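Local structure of tyrosyl-tRNA synthetase (Pyrococcus horikoshii, 2CYC) at residues 10-15 / 297-302; 200-205 / 215-220; 230-235 / 276-281. The protein probably attaches tyrosine to its cognate tRNA in two steps, first activating the amino acid with ATP to form tyrosyl-adenylate and then passing it to the tRNA acceptor end. All blocks are in the same frame, centred on the assembly; numbering follows the deposited sequence.

Interaction 1 (10-15 / 297-302); sequences VLKKPT and IFREEP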
ATOM      1  N   VAL A  10       5.051  18.170 -28.875  1.00 17.22           N
ATOM      2  CA  VAL A  10       4.759  17.847 -27.477  1.00 20.26           C
ATOM      3  C   VAL A  10       4.193  19.080 -26.770  1.00 21.55           C
ATOM      4  O   VAL A  10       3.254  18.988 -25.978  1.00 16.38           O
ATOM      5  CB  VAL A  10       6.036  17.376 -26.736  1.00 18.39           C
ATOM      6  CG1 VAL A  10       5.760  17.217 -25.232  1.00 18.59           C
ATOM      7  CG2 VAL A  10       6.512  16.063 -27.322  1.00 15.17           C
ATOM      8  N   LEU A  11       4.765  20.235 -27.096  1.00 22.81           N
ATOM      9  CA  LEU A  11       4.380  21.508 -26.500  1.00 26.14           C
ATOM     10  C   LEU A  11       3.072  22.144 -26.976  1.00 23.91           C
ATOM     11  O   LEU A  11       2.450  22.890 -26.229  1.00 24.07           O
ATOM     12  CB  LEU A  11       5.522  22.512 -26.691  1.00 30.37           C
ATOM     13  CG  LEU A  11       6.687  22.473 -25.696  1.00 36.52           C
ATOM     14  CD1 LEU A  11       6.243  23.097 -24.394  1.00 38.67           C
ATOM     15  CD2 LEU A  11       7.159  21.039 -25.466  1.00 36.76           C
ATOM     16  N   LYS A  12       2.635  21.847 -28.192  1.00 24.06           N
ATOM     17  CA  LYS A  12       1.419  22.472 -28.701  1.00 24.08           C
ATOM     18  C   LYS A  12       0.158  22.207 -27.883  1.00 28.03           C
ATOM     19  O   LYS A  12      -0.007  21.131 -27.287  1.00 18.18           O
ATOM     20  CB  LYS A  12       1.177  22.070 -30.156  1.00 27.50           C
ATOM     21  CG  LYS A  12       1.077  20.581 -30.378  1.00 33.16           C
ATOM     22  CD  LYS A  12       0.848  20.238 -31.854  1.00 41.44           C
ATOM     23  CE  LYS A  12      -0.533  20.669 -32.336  1.00 36.96           C
ATOM     24  NZ  LYS A  12      -0.929  19.952 -33.576  1.00 34.74           N
ATOM     25  N   LYS A  13      -0.730  23.204 -27.857  1.00 20.44           N
ATOM     26  CA  LYS A  13      -1.985  23.099 -27.118  1.00 24.32           C
ATOM     27  C   LYS A  13      -2.699  21.846 -27.563  1.00 19.16           C
ATOM     28  O   LYS A  13      -2.599  21.453 -28.718  1.00 21.54           O
ATOM     29  CB  LYS A  13      -2.872  24.322 -27.375  1.00 24.86           C
ATOM     30  CG  LYS A  13      -2.371  25.572 -26.685  1.00 32.80           C
ATOM     31  CD  LYS A  13      -3.348  26.730 -26.822  1.00 47.79           C
ATOM     32  CE  LYS A  13      -3.137  27.742 -25.696  1.00 49.90           C
ATOM     33  NZ  LYS A  13      -1.706  28.124 -25.528  1.00 50.40           N
ATOM     34  N   PRO A  14      -3.506  21.247 -26.678  1.00 19.71           N
ATOM     35  CA  PRO A  14      -3.802  21.668 -25.303  1.00 17.44           C
ATOM     36  C   PRO A  14      -2.742  21.485 -24.207  1.00 17.08           C
ATOM     37  O   PRO A  14      -3.066  21.575 -23.026  1.00 17.11           O
ATOM     38  CB  PRO A  14      -5.089  20.907 -24.996  1.00 18.29           C
ATOM     39  CG  PRO A  14      -4.824  19.585 -25.674  1.00 21.81           C
ATOM     40  CD  PRO A  14      -4.244  20.017 -27.020  1.00 19.33           C
ATOM     41  N   THR A  15      -1.495  21.217 -24.569  1.00 16.22           N
ATOM     42  CA  THR A  15      -0.475  21.079 -23.533  1.00 21.51           C
ATOM     43  C   THR A  15      -0.466  22.369 -22.711  1.00 22.91           C
ATOM     44  O   THR A  15      -0.520  23.467 -23.268  1.00 25.72           O
ATOM     45  CB  THR A  15       0.933  20.901 -24.121  1.00 17.47           C
ATOM     46  OG1 THR A  15       1.025  19.629 -24.766  1.00 19.11           O
ATOM     47  CG2 THR A  15       1.986  20.999 -23.018  1.00 14.36           C
ATOM     48  N   ILE A 297     -11.607  24.348 -31.040  1.00 20.51           N
ATOM     49  CA  ILE A 297     -11.672  24.969 -32.361  1.00 20.17           C
ATOM     50  C   ILE A 297     -10.344  25.543 -32.878  1.00 20.62           C
ATOM     51  O   ILE A 297     -10.011  25.368 -34.049  1.00 20.31           O
ATOM     52  CB  ILE A 297     -12.781  26.050 -32.380  1.00 21.91           C
ATOM     53  CG1 ILE A 297     -14.123  25.382 -32.033  1.00 22.37           C
ATOM     54  CG2 ILE A 297     -12.842  26.726 -33.752  1.00 17.27           C
ATOM     55  CD1 ILE A 297     -15.316  26.325 -31.937  1.00 27.01           C
ATOM     56  N   PHE A 298      -9.587  26.223 -32.021  1.00 14.17           N
ATOM     57  CA  PHE A 298      -8.297  26.770 -32.444  1.00 26.86           C
ATOM     58  C   PHE A 298      -7.144  25.950 -31.881  1.00 26.92           C
ATOM     59  O   PHE A 298      -6.095  26.492 -31.524  1.00 24.20           O
ATOM     60  CB  PHE A 298      -8.143  28.241 -32.015  1.00 23.31           C
ATOM     61  CG  PHE A 298      -9.051  29.168 -32.754  1.00 28.76           C
ATOM     62  CD1 PHE A 298     -10.320  29.457 -32.264  1.00 30.64           C
ATOM     63  CD2 PHE A 298      -8.682  29.669 -33.999  1.00 31.35           C
ATOM     64  CE1 PHE A 298     -11.213  30.223 -33.005  1.00 28.28           C
ATOM     65  CE2 PHE A 298      -9.566  30.434 -34.749  1.00 30.80           C
ATOM     66  CZ  PHE A 298     -10.837  30.710 -34.251  1.00 35.80           C
ATOM     67  N   ARG A 299      -7.356  24.641 -31.783  1.00 28.54           N
ATOM     68  CA  ARG A 299      -6.321  23.755 -31.282  1.00 34.30           C
ATOM     69  C   ARG A 299      -5.104  23.964 -32.166  1.00 34.31           C
ATOM     70  O   ARG A 299      -3.984  24.062 -31.684  1.00 37.93           O
ATOM     71  CB  ARG A 299      -6.768  22.300 -31.366  1.00 32.96           C
ATOM     72  CG  ARG A 299      -5.704  21.343 -30.889  1.00 30.11           C
ATOM     73  CD  ARG A 299      -6.272  19.967 -30.796  1.00 32.36           C
ATOM     74  NE  ARG A 299      -6.552  19.397 -32.105  1.00 36.67           N
ATOM     75  CZ  ARG A 299      -5.685  18.663 -32.794  1.00 35.31           C
ATOM     76  NH1 ARG A 299      -4.480  18.419 -32.299  1.00 28.59           N
ATOM     77  NH2 ARG A 299      -6.039  18.149 -33.964  1.00 42.27           N
ATOM     78  N   GLU A 300      -5.343  24.030 -33.467  1.00 38.55           N
ATOM     79  CA  GLU A 300      -4.276  24.257 -34.425  1.00 47.25           C
ATOM     80  C   GLU A 300      -4.613  25.497 -35.236  1.00 51.45           C
ATOM     81  O   GLU A 300      -5.605  25.527 -35.961  1.00 53.35           O
ATOM     82  CB  GLU A 300      -4.123  23.056 -35.355  1.00 48.31           C
ATOM     83  CG  GLU A 300      -3.829  21.749 -34.626  1.00 59.45           C
ATOM     84  CD  GLU A 300      -3.430  20.633 -35.569  1.00 61.17           C
ATOM     85  OE1 GLU A 300      -3.130  19.517 -35.090  1.00 67.54           O
ATOM     86  OE2 GLU A 300      -3.413  20.873 -36.792  1.00 70.65           O
ATOM     87  N   GLU A 301      -3.800  26.534 -35.091  1.00 55.88           N
ATOM     88  CA  GLU A 301      -4.022  27.761 -35.836  1.00 57.26           C
ATOM     89  C   GLU A 301      -2.746  28.178 -36.564  1.00 57.69           C
ATOM     90  O   GLU A 301      -1.640  27.796 -36.173  1.00 58.54           O
ATOM     91  CB  GLU A 301      -4.539  28.878 -34.906  1.00 57.24           C
ATOM     92  CG  GLU A 301      -3.789  29.053 -33.597  1.00 60.70           C
ATOM     93  CD  GLU A 301      -4.527  29.953 -32.611  1.00 59.35           C
ATOM     94  OE1 GLU A 301      -4.854  31.100 -32.972  1.00 53.82           O
ATOM     95  OE2 GLU A 301      -4.778  29.512 -31.467  1.00 64.20           O
ATOM     96  N   PRO A 302      -2.885  28.967 -37.641  1.00 58.41           N
ATOM     97  CA  PRO A 302      -4.173  29.450 -38.149  1.00 52.45           C
ATOM     98  C   PRO A 302      -5.103  28.380 -38.712  1.00 48.98           C
ATOM     99  O   PRO A 302      -4.676  27.322 -39.188  1.00 45.89           O
ATOM    100  CB  PRO A 302      -3.763  30.474 -39.201  1.00 53.89           C
ATOM    101  CG  PRO A 302      -2.500  29.875 -39.752  1.00 59.72           C
ATOM    102  CD  PRO A 302      -1.776  29.436 -38.493  1.00 60.90           C
TER
HETATM  103  O   HOH W   1      -2.963  19.400 -30.236  1.00 18.55           O
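K12 reaches across to E300 and, with R299 beside it, builds a small salt-bridge network at the surface of this class I synthetase, joining the turn between helix 3-11 and strand 15-19 to the loop that follows helix 288-297. NZ of K12 lies 2.7 Å from E300 OE1 and donates a hydrogen bond to it, approaching from above the carboxylate plane, some 60° out of it. The lysine begins with CG wedged between its backbone N and carbonyl carbon (chi1 57°) and bends at chi3, a course that carries NZ over to the glutamate. E300 extends beyond CG, and its CG lies over the centre of the R299 guanidinium, 4.0 Å above the plane. The same OE1 is 3.3 Å from R299 NH1 but well out of the guanidinium plane, an attraction of charges with no N-H aimed at it. K12 NZ and R299 NH1 are only 4.1 Å apart; E300, together with D60 of helix 48-63, which forms a second salt bridge with K12, probably offsets their repulsion. With an alanine in place of K12, E300 OE1 would probably lose the ammonium bonded to it and D60 a salt-bridge partner, leaving the glutamate to the weaker pull of R299 in this network. A long, flexible arginine suits its site because its aliphatic part and its charged end do different work: CG lies 3.8 Å from the carbonyl oxygen of K13, and CD packs near CD of P14, whose cis peptide bond helps shape the turn. At the edge of the guanidinium, in its plane, a water accepts a hydrogen bond from R299 NH1 at 2.7 Å and donates one to the carbonyl oxygen of K13 at 2.6 Å.

Interaction 2 (200-205 / 215-220); sequences VAQKLR and KLKPVA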
ATOM      1  N   VAL A 200      11.449  10.510  -7.324  1.00 20.89           N
ATOM      2  CA  VAL A 200      11.963   9.187  -6.971  1.00 22.98           C
ATOM      3  C   VAL A 200      12.596   8.390  -8.111  1.00 21.00           C
ATOM      4  O   VAL A 200      13.186   7.335  -7.868  1.00 18.90           O
ATOM      5  CB  VAL A 200      10.844   8.294  -6.362  1.00 25.28           C
ATOM      6  CG1 VAL A 200      10.157   9.023  -5.189  1.00 19.95           C
ATOM      7  CG2 VAL A 200       9.821   7.917  -7.455  1.00 19.94           C
ATOM      8  N   ALA A 201      12.477   8.885  -9.342  1.00 16.26           N
ATOM      9  CA  ALA A 201      12.989   8.154 -10.511  1.00 20.90           C
ATOM     10  C   ALA A 201      14.370   7.518 -10.384  1.00 23.60           C
ATOM     11  O   ALA A 201      14.550   6.335 -10.680  1.00 22.95           O
ATOM     12  CB  ALA A 201      12.969   9.058 -11.746  1.00 13.49           C
ATOM     13  N   GLN A 202      15.347   8.309  -9.962  1.00 18.98           N
ATOM     14  CA  GLN A 202      16.703   7.818  -9.860  1.00 21.81           C
ATOM     15  C   GLN A 202      17.022   7.042  -8.593  1.00 23.98           C
ATOM     16  O   GLN A 202      18.134   6.546  -8.432  1.00 24.10           O
ATOM     17  CB  GLN A 202      17.667   8.986 -10.050  1.00 27.96           C
ATOM     18  CG  GLN A 202      17.515   9.618 -11.434  1.00 26.34           C
ATOM     19  CD  GLN A 202      18.492  10.750 -11.693  1.00 37.63           C
ATOM     20  OE1 GLN A 202      19.028  10.873 -12.790  1.00 42.40           O
ATOM     21  NE2 GLN A 202      18.716  11.587 -10.693  1.00 35.33           N
ATOM     22  N   LYS A 203      16.040   6.915  -7.706  1.00 22.19           N
ATOM     23  CA  LYS A 203      16.235   6.170  -6.467  1.00 23.27           C
ATOM     24  C   LYS A 203      15.671   4.753  -6.559  1.00 25.03           C
ATOM     25  O   LYS A 203      15.911   3.931  -5.675  1.00 26.00           O
ATOM     26  CB  LYS A 203      15.547   6.882  -5.307  1.00 23.13           C
ATOM     27  CG  LYS A 203      15.929   8.341  -5.166  1.00 24.10           C
ATOM     28  CD  LYS A 203      15.216   8.962  -3.977  1.00 31.71           C
ATOM     29  CE  LYS A 203      15.500  10.450  -3.881  1.00 36.50           C
ATOM     30  NZ  LYS A 203      14.866  11.030  -2.670  1.00 44.05           N
ATOM     31  N   LEU A 204      14.912   4.480  -7.620  1.00 20.17           N
ATOM     32  CA  LEU A 204      14.279   3.168  -7.818  1.00 22.49           C
ATOM     33  C   LEU A 204      15.250   2.023  -8.078  1.00 22.12           C
ATOM     34  O   LEU A 204      16.201   2.154  -8.855  1.00 24.44           O
ATOM     35  CB  LEU A 204      13.269   3.258  -8.960  1.00 15.30           C
ATOM     36  CG  LEU A 204      11.830   3.536  -8.528  1.00 29.80           C
ATOM     37  CD1 LEU A 204      11.770   4.578  -7.427  1.00 22.95           C
ATOM     38  CD2 LEU A 204      11.035   3.953  -9.728  1.00 18.42           C
ATOM     39  N   ARG A 205      14.991   0.890  -7.439  1.00 23.25           N
ATOM     40  CA  ARG A 205      15.860  -0.266  -7.588  1.00 26.54           C
ATOM     41  C   ARG A 205      15.374  -1.313  -8.582  1.00 23.52           C
ATOM     42  O   ARG A 205      16.177  -1.906  -9.290  1.00 27.37           O
ATOM     43  CB  ARG A 205      16.082  -0.952  -6.237  1.00 24.54           C
ATOM     44  CG  ARG A 205      17.273  -1.895  -6.254  1.00 47.92           C
ATOM     45  CD  ARG A 205      17.229  -2.914  -5.122  1.00 55.63           C
ATOM     46  NE  ARG A 205      18.561  -3.405  -4.777  1.00 67.00           N
ATOM     47  CZ  ARG A 205      19.493  -2.670  -4.174  1.00 71.40           C
ATOM     48  NH1 ARG A 205      19.238  -1.408  -3.847  1.00 74.41           N
ATOM     49  NH2 ARG A 205      20.680  -3.193  -3.893  1.00 76.08           N
ATOM     50  N   LYS A 215      20.098   6.430 -15.150  1.00 26.95           N
ATOM     51  CA  LYS A 215      18.726   6.366 -14.673  1.00 30.23           C
ATOM     52  C   LYS A 215      18.073   7.666 -15.114  1.00 27.01           C
ATOM     53  O   LYS A 215      18.546   8.752 -14.787  1.00 29.76           O
ATOM     54  CB  LYS A 215      18.677   6.238 -13.149  1.00 22.89           C
ATOM     55  CG  LYS A 215      18.994   4.834 -12.648  1.00 28.89           C
ATOM     56  CD  LYS A 215      18.830   4.727 -11.133  1.00 28.62           C
ATOM     57  CE  LYS A 215      19.152   3.321 -10.645  1.00 30.18           C
ATOM     58  NZ  LYS A 215      18.903   3.182  -9.182  1.00 37.47           N
ATOM     59  N   LEU A 216      16.989   7.545 -15.866  1.00 23.26           N
ATOM     60  CA  LEU A 216      16.290   8.706 -16.383  1.00 26.53           C
ATOM     61  C   LEU A 216      15.087   9.116 -15.554  1.00 24.31           C
ATOM     62  O   LEU A 216      14.567   8.342 -14.757  1.00 23.84           O
ATOM     63  CB  LEU A 216      15.809   8.435 -17.807  1.00 21.96           C
ATOM     64  CG  LEU A 216      16.815   7.964 -18.851  1.00 28.66           C
ATOM     65  CD1 LEU A 216      16.068   7.728 -20.165  1.00 20.79           C
ATOM     66  CD2 LEU A 216      17.930   9.002 -19.022  1.00 15.36           C
ATOM     67  N   LYS A 217      14.658  10.354 -15.766  1.00 21.24           N
ATOM     68  CA  LYS A 217      13.483  10.898 -15.116  1.00 24.96           C
ATOM     69  C   LYS A 217      12.450  11.008 -16.228  1.00 21.26           C
ATOM     70  O   LYS A 217      12.745  11.509 -17.311  1.00 20.61           O
ATOM     71  CB  LYS A 217      13.761  12.291 -14.543  1.00 19.50           C
ATOM     72  CG  LYS A 217      14.701  12.278 -13.348  1.00 29.05           C
ATOM     73  CD  LYS A 217      14.956  13.672 -12.805  1.00 31.12           C
ATOM     74  CE  LYS A 217      15.953  13.611 -11.649  1.00 46.32           C
ATOM     75  NZ  LYS A 217      16.204  14.934 -11.008  1.00 50.73           N
ATOM     76  N   PRO A 218      11.235  10.515 -15.991  1.00 21.36           N
ATOM     77  CA  PRO A 218      10.254  10.637 -17.067  1.00 20.96           C
ATOM     78  C   PRO A 218       9.872  12.104 -17.228  1.00 20.76           C
ATOM     79  O   PRO A 218      10.008  12.893 -16.291  1.00 20.72           O
ATOM     80  CB  PRO A 218       9.078   9.803 -16.558  1.00 18.85           C
ATOM     81  CG  PRO A 218       9.175   9.985 -15.056  1.00 22.89           C
ATOM     82  CD  PRO A 218      10.664   9.825 -14.821  1.00 20.93           C
ATOM     83  N   VAL A 219       9.408  12.452 -18.421  1.00 17.01           N
ATOM     84  CA  VAL A 219       8.958  13.798 -18.732  1.00 20.99           C
ATOM     85  C   VAL A 219       7.443  13.810 -18.508  1.00 22.05           C
ATOM     86  O   VAL A 219       6.734  12.932 -18.998  1.00 21.27           O
ATOM     87  CB  VAL A 219       9.245  14.149 -20.213  1.00 17.39           C
ATOM     88  CG1 VAL A 219       8.560  15.450 -20.588  1.00 18.47           C
ATOM     89  CG2 VAL A 219      10.749  14.262 -20.437  1.00 16.21           C
ATOM     90  N   ALA A 220       6.957  14.794 -17.763  1.00 17.45           N
ATOM     91  CA  ALA A 220       5.526  14.921 -17.500  1.00 17.63           C
ATOM     92  C   ALA A 220       4.936  15.939 -18.472  1.00 18.74           C
ATOM     93  O   ALA A 220       5.483  17.031 -18.639  1.00 18.23           O
ATOM     94  CB  ALA A 220       5.294  15.382 -16.058  1.00 20.22           C
TER
HETATM   95  O   HOH W   2      14.537   5.955 -13.317  1.00 20.15           O
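A201 and Q202 run beside K215 to K217, with CA atoms 5.4 Å apart both between A201 and K217 and between Q202 and K215, and no direct backbone hydrogen bond joins the two segments. A water bridges them instead, donating to the carbonyl oxygens of A201 and L216. CB of A201 points toward 215-220 and sits 3.5 Å from O of L216, with CD of P218 3.9 Å away; so small a side chain suits this close backbone approach. This is the return from a helix of the class I, Rossmann-like catalytic domain to its sheet, by way of the hairpin of strands 209-211 and 214-223; F177 of helix 164-178 touches A201, L204 and P218. K215 starts with CG anti to its carbonyl carbon (chi1 -77°) and then runs fully extended, laying CD 3.3 Å from the carbonyl oxygen of Q202 and bringing NZ within 2.9 Å of the carbonyl oxygen of L204. That hydrogen bond is tilted 34° from the carbonyl plane. A lysine serves well here, its methylenes covering the turn while its ammonium grips the chain beyond. On the exposed side the chain of Q202 crosses K215 at a slant, its CG 4.0 Å from K215 CB, and its CD lies 3.8 Å from CE of K217.

Interaction 3 (230-235 / 276-281); sequences QEPPKW and KAFCPA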
ATOM      1  N   GLN A 230     -21.415  25.033 -16.886  1.00 28.82           N
ATOM      2  CA  GLN A 230     -22.241  25.654 -15.850  1.00 30.24           C
ATOM      3  C   GLN A 230     -21.709  26.988 -15.324  1.00 32.68           C
ATOM      4  O   GLN A 230     -20.501  27.238 -15.344  1.00 30.49           O
ATOM      5  CB  GLN A 230     -22.430  24.686 -14.670  1.00 28.08           C
ATOM      6  CG  GLN A 230     -21.201  24.505 -13.762  1.00 30.05           C
ATOM      7  CD  GLN A 230     -20.129  23.607 -14.364  1.00 32.29           C
ATOM      8  OE1 GLN A 230     -20.406  22.784 -15.245  1.00 30.64           O
ATOM      9  NE2 GLN A 230     -18.903  23.745 -13.872  1.00 26.39           N
ATOM     10  N   GLU A 231     -22.614  27.847 -14.851  1.00 35.69           N
ATOM     11  CA  GLU A 231     -22.191  29.133 -14.312  1.00 41.21           C
ATOM     12  C   GLU A 231     -21.511  28.886 -12.972  1.00 37.14           C
ATOM     13  O   GLU A 231     -21.853  27.943 -12.261  1.00 40.86           O
ATOM     14  CB  GLU A 231     -23.379  30.088 -14.135  1.00 46.88           C
ATOM     15  CG  GLU A 231     -24.394  29.678 -13.083  1.00 61.87           C
ATOM     16  CD  GLU A 231     -24.830  30.853 -12.212  1.00 70.91           C
ATOM     17  OE1 GLU A 231     -25.171  31.924 -12.766  1.00 65.84           O
ATOM     18  OE2 GLU A 231     -24.834  30.701 -10.970  1.00 77.82           O
ATOM     19  N   PRO A 232     -20.533  29.731 -12.615  1.00 36.56           N
ATOM     20  CA  PRO A 232     -19.782  29.619 -11.358  1.00 39.23           C
ATOM     21  C   PRO A 232     -20.676  29.707 -10.122  1.00 43.66           C
ATOM     22  O   PRO A 232     -21.764  30.277 -10.174  1.00 42.26           O
ATOM     23  CB  PRO A 232     -18.810  30.793 -11.423  1.00 39.98           C
ATOM     24  CG  PRO A 232     -18.726  31.118 -12.891  1.00 40.48           C
ATOM     25  CD  PRO A 232     -20.130  30.938 -13.353  1.00 35.85           C
ATOM     26  N   PRO A 233     -20.211  29.154  -8.992  1.00 46.18           N
ATOM     27  CA  PRO A 233     -20.966  29.171  -7.734  1.00 49.95           C
ATOM     28  C   PRO A 233     -21.060  30.594  -7.192  1.00 52.16           C
ATOM     29  O   PRO A 233     -21.911  30.906  -6.361  1.00 52.71           O
ATOM     30  CB  PRO A 233     -20.131  28.273  -6.826  1.00 44.34           C
ATOM     31  CG  PRO A 233     -18.733  28.606  -7.269  1.00 51.00           C
ATOM     32  CD  PRO A 233     -18.864  28.588  -8.786  1.00 44.98           C
ATOM     33  N   LYS A 234     -20.171  31.451  -7.683  1.00 53.37           N
ATOM     34  CA  LYS A 234     -20.115  32.842  -7.262  1.00 54.47           C
ATOM     35  C   LYS A 234     -19.753  33.746  -8.441  1.00 57.06           C
ATOM     36  O   LYS A 234     -18.987  33.352  -9.327  1.00 52.75           O
ATOM     37  CB  LYS A 234     -19.070  32.990  -6.156  1.00 55.25           C
ATOM     38  CG  LYS A 234     -18.613  34.410  -5.917  1.00 63.61           C
ATOM     39  CD  LYS A 234     -17.489  34.452  -4.903  1.00 64.35           C
ATOM     40  CE  LYS A 234     -16.980  35.866  -4.723  1.00 65.43           C
ATOM     41  NZ  LYS A 234     -15.970  35.946  -3.639  1.00 71.88           N
ATOM     42  N   TRP A 235     -20.302  34.957  -8.453  1.00 52.87           N
ATOM     43  CA  TRP A 235     -20.015  35.897  -9.527  1.00 53.78           C
ATOM     44  C   TRP A 235     -20.327  37.326  -9.094  1.00 54.69           C
ATOM     45  O   TRP A 235     -21.348  37.577  -8.456  1.00 57.81           O
ATOM     46  CB  TRP A 235     -20.826  35.528 -10.771  1.00 52.26           C
ATOM     47  CG  TRP A 235     -20.402  36.266 -12.003  1.00 52.70           C
ATOM     48  CD1 TRP A 235     -20.878  37.469 -12.448  1.00 54.43           C
ATOM     49  CD2 TRP A 235     -19.387  35.868 -12.933  1.00 48.24           C
ATOM     50  NE1 TRP A 235     -20.222  37.842 -13.599  1.00 52.53           N
ATOM     51  CE2 TRP A 235     -19.302  36.877 -13.918  1.00 50.15           C
ATOM     52  CE3 TRP A 235     -18.540  34.756 -13.029  1.00 46.89           C
ATOM     53  CZ2 TRP A 235     -18.403  36.806 -14.990  1.00 48.21           C
ATOM     54  CZ3 TRP A 235     -17.645  34.685 -14.093  1.00 47.93           C
ATOM     55  CH2 TRP A 235     -17.584  35.707 -15.058  1.00 46.39           C
ATOM     56  N   LYS A 276     -27.563  26.726 -23.146  1.00 33.91           N
ATOM     57  CA  LYS A 276     -27.603  27.183 -21.759  1.00 37.36           C
ATOM     58  C   LYS A 276     -26.254  27.418 -21.111  1.00 33.05           C
ATOM     59  O   LYS A 276     -26.184  27.777 -19.943  1.00 33.09           O
ATOM     60  CB  LYS A 276     -28.430  26.227 -20.881  1.00 43.06           C
ATOM     61  CG  LYS A 276     -28.931  24.978 -21.558  1.00 53.37           C
ATOM     62  CD  LYS A 276     -30.287  24.585 -20.992  1.00 56.64           C
ATOM     63  CE  LYS A 276     -30.599  23.118 -21.228  1.00 64.26           C
ATOM     64  NZ  LYS A 276     -29.629  22.209 -20.532  1.00 70.29           N
ATOM     65  N   ALA A 277     -25.181  27.218 -21.868  1.00 30.80           N
ATOM     66  CA  ALA A 277     -23.829  27.395 -21.332  1.00 28.87           C
ATOM     67  C   ALA A 277     -23.582  28.806 -20.806  1.00 29.81           C
ATOM     68  O   ALA A 277     -24.154  29.779 -21.312  1.00 24.74           O
ATOM     69  CB  ALA A 277     -22.797  27.071 -22.405  1.00 29.23           C
ATOM     70  N   PHE A 278     -22.726  28.916 -19.793  1.00 28.33           N
ATOM     71  CA  PHE A 278     -22.377  30.210 -19.215  1.00 25.86           C
ATOM     72  C   PHE A 278     -21.432  30.867 -20.221  1.00 30.89           C
ATOM     73  O   PHE A 278     -20.435  30.265 -20.630  1.00 30.04           O
ATOM     74  CB  PHE A 278     -21.668  30.007 -17.872  1.00 30.99           C
ATOM     75  CG  PHE A 278     -21.315  31.291 -17.158  1.00 32.86           C
ATOM     76  CD1 PHE A 278     -22.306  32.080 -16.576  1.00 35.78           C
ATOM     77  CD2 PHE A 278     -19.989  31.696 -17.039  1.00 28.30           C
ATOM     78  CE1 PHE A 278     -21.978  33.246 -15.879  1.00 31.63           C
ATOM     79  CE2 PHE A 278     -19.650  32.860 -16.345  1.00 28.81           C
ATOM     80  CZ  PHE A 278     -20.646  33.635 -15.762  1.00 28.85           C
ATOM     81  N   CYS A 279     -21.747  32.096 -20.617  1.00 29.78           N
ATOM     82  CA  CYS A 279     -20.942  32.825 -21.594  1.00 29.26           C
ATOM     83  C   CYS A 279     -21.377  34.291 -21.597  1.00 29.78           C
ATOM     84  O   CYS A 279     -22.033  34.755 -22.540  1.00 25.99           O
ATOM     85  CB  CYS A 279     -21.154  32.206 -22.977  1.00 23.06           C
ATOM     86  SG  CYS A 279     -20.207  32.936 -24.338  1.00 28.17           S
ATOM     87  N   PRO A 280     -21.022  35.036 -20.535  1.00 27.14           N
ATOM     88  CA  PRO A 280     -21.368  36.456 -20.391  1.00 28.76           C
ATOM     89  C   PRO A 280     -20.791  37.289 -21.510  1.00 29.56           C
ATOM     90  O   PRO A 280     -19.629  37.127 -21.884  1.00 30.20           O
ATOM     91  CB  PRO A 280     -20.754  36.840 -19.042  1.00 31.49           C
ATOM     92  CG  PRO A 280     -20.686  35.545 -18.307  1.00 31.59           C
ATOM     93  CD  PRO A 280     -20.249  34.569 -19.374  1.00 28.78           C
ATOM     94  N   ALA A 281     -21.604  38.192 -22.041  1.00 32.26           N
ATOM     95  CA  ALA A 281     -21.158  39.059 -23.118  1.00 26.45           C
ATOM     96  C   ALA A 281     -19.893  39.806 -22.692  1.00 27.55           C
ATOM     97  O   ALA A 281     -19.811  40.324 -21.573  1.00 30.12           O
ATOM     98  CB  ALA A 281     -22.270  40.055 -23.481  1.00 27.11           C
TER
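F278 is packed against W235, P232, E231 and P280. CD of P232 sits over the centre of one face, 3.6 Å from the ring centroid and 11° off the normal, a CH-pi contact to which the compact, rigid proline ring, with its polarised CD hydrogens beside the ring nitrogen, is well suited. P280, from the same loop as F278, places CG over the rim of the opposite face. W235 completes a T-shaped pair: the edge of F278, at CZ and CE2, meets the face of the six-membered ring of W235, with the ring centroids 4.8 Å apart and planes at 74°. CB of E231 comes within 3.3 Å of F278 CD1, while its carboxylate leads away. With CG opposite the backbone N (chi1 -178°), the phenyl projects from its own loop into this setting. P280 CG also lies 4.2 Å from W235 CZ2.

Further out, backbone hydrogen bonding between F278 and L229 fixes the two loops together, and Q230 turns away to bond S255 of the KMSKS motif and the carbonyl oxygen of M250. The contact thus joins the loop leading into helix 240-250 to the one linking helices 267-276 and 288-297, with P288 against F278 and Y286 against P232.

In the fold
From the N terminus, the chain leaves helix 3-11 through 10-15, the first half of interaction 1, which closes only when 297-302 arrives after helix 288-297. The other two contacts nest inside that long loop, one after the other. Interaction 2 closes a short loop of nine residues around the hairpin at the edge of the catalytic sheet; interaction 3 then spans the KMSKS region and joins loops on the far side of the chain's centre; the centres of interactions 2 and 3 lie about 42 Å apart. Interaction 1 ties the N-terminal turn, and through it strand 15-19, to the C-terminal half. No contacts cross, and none touches another.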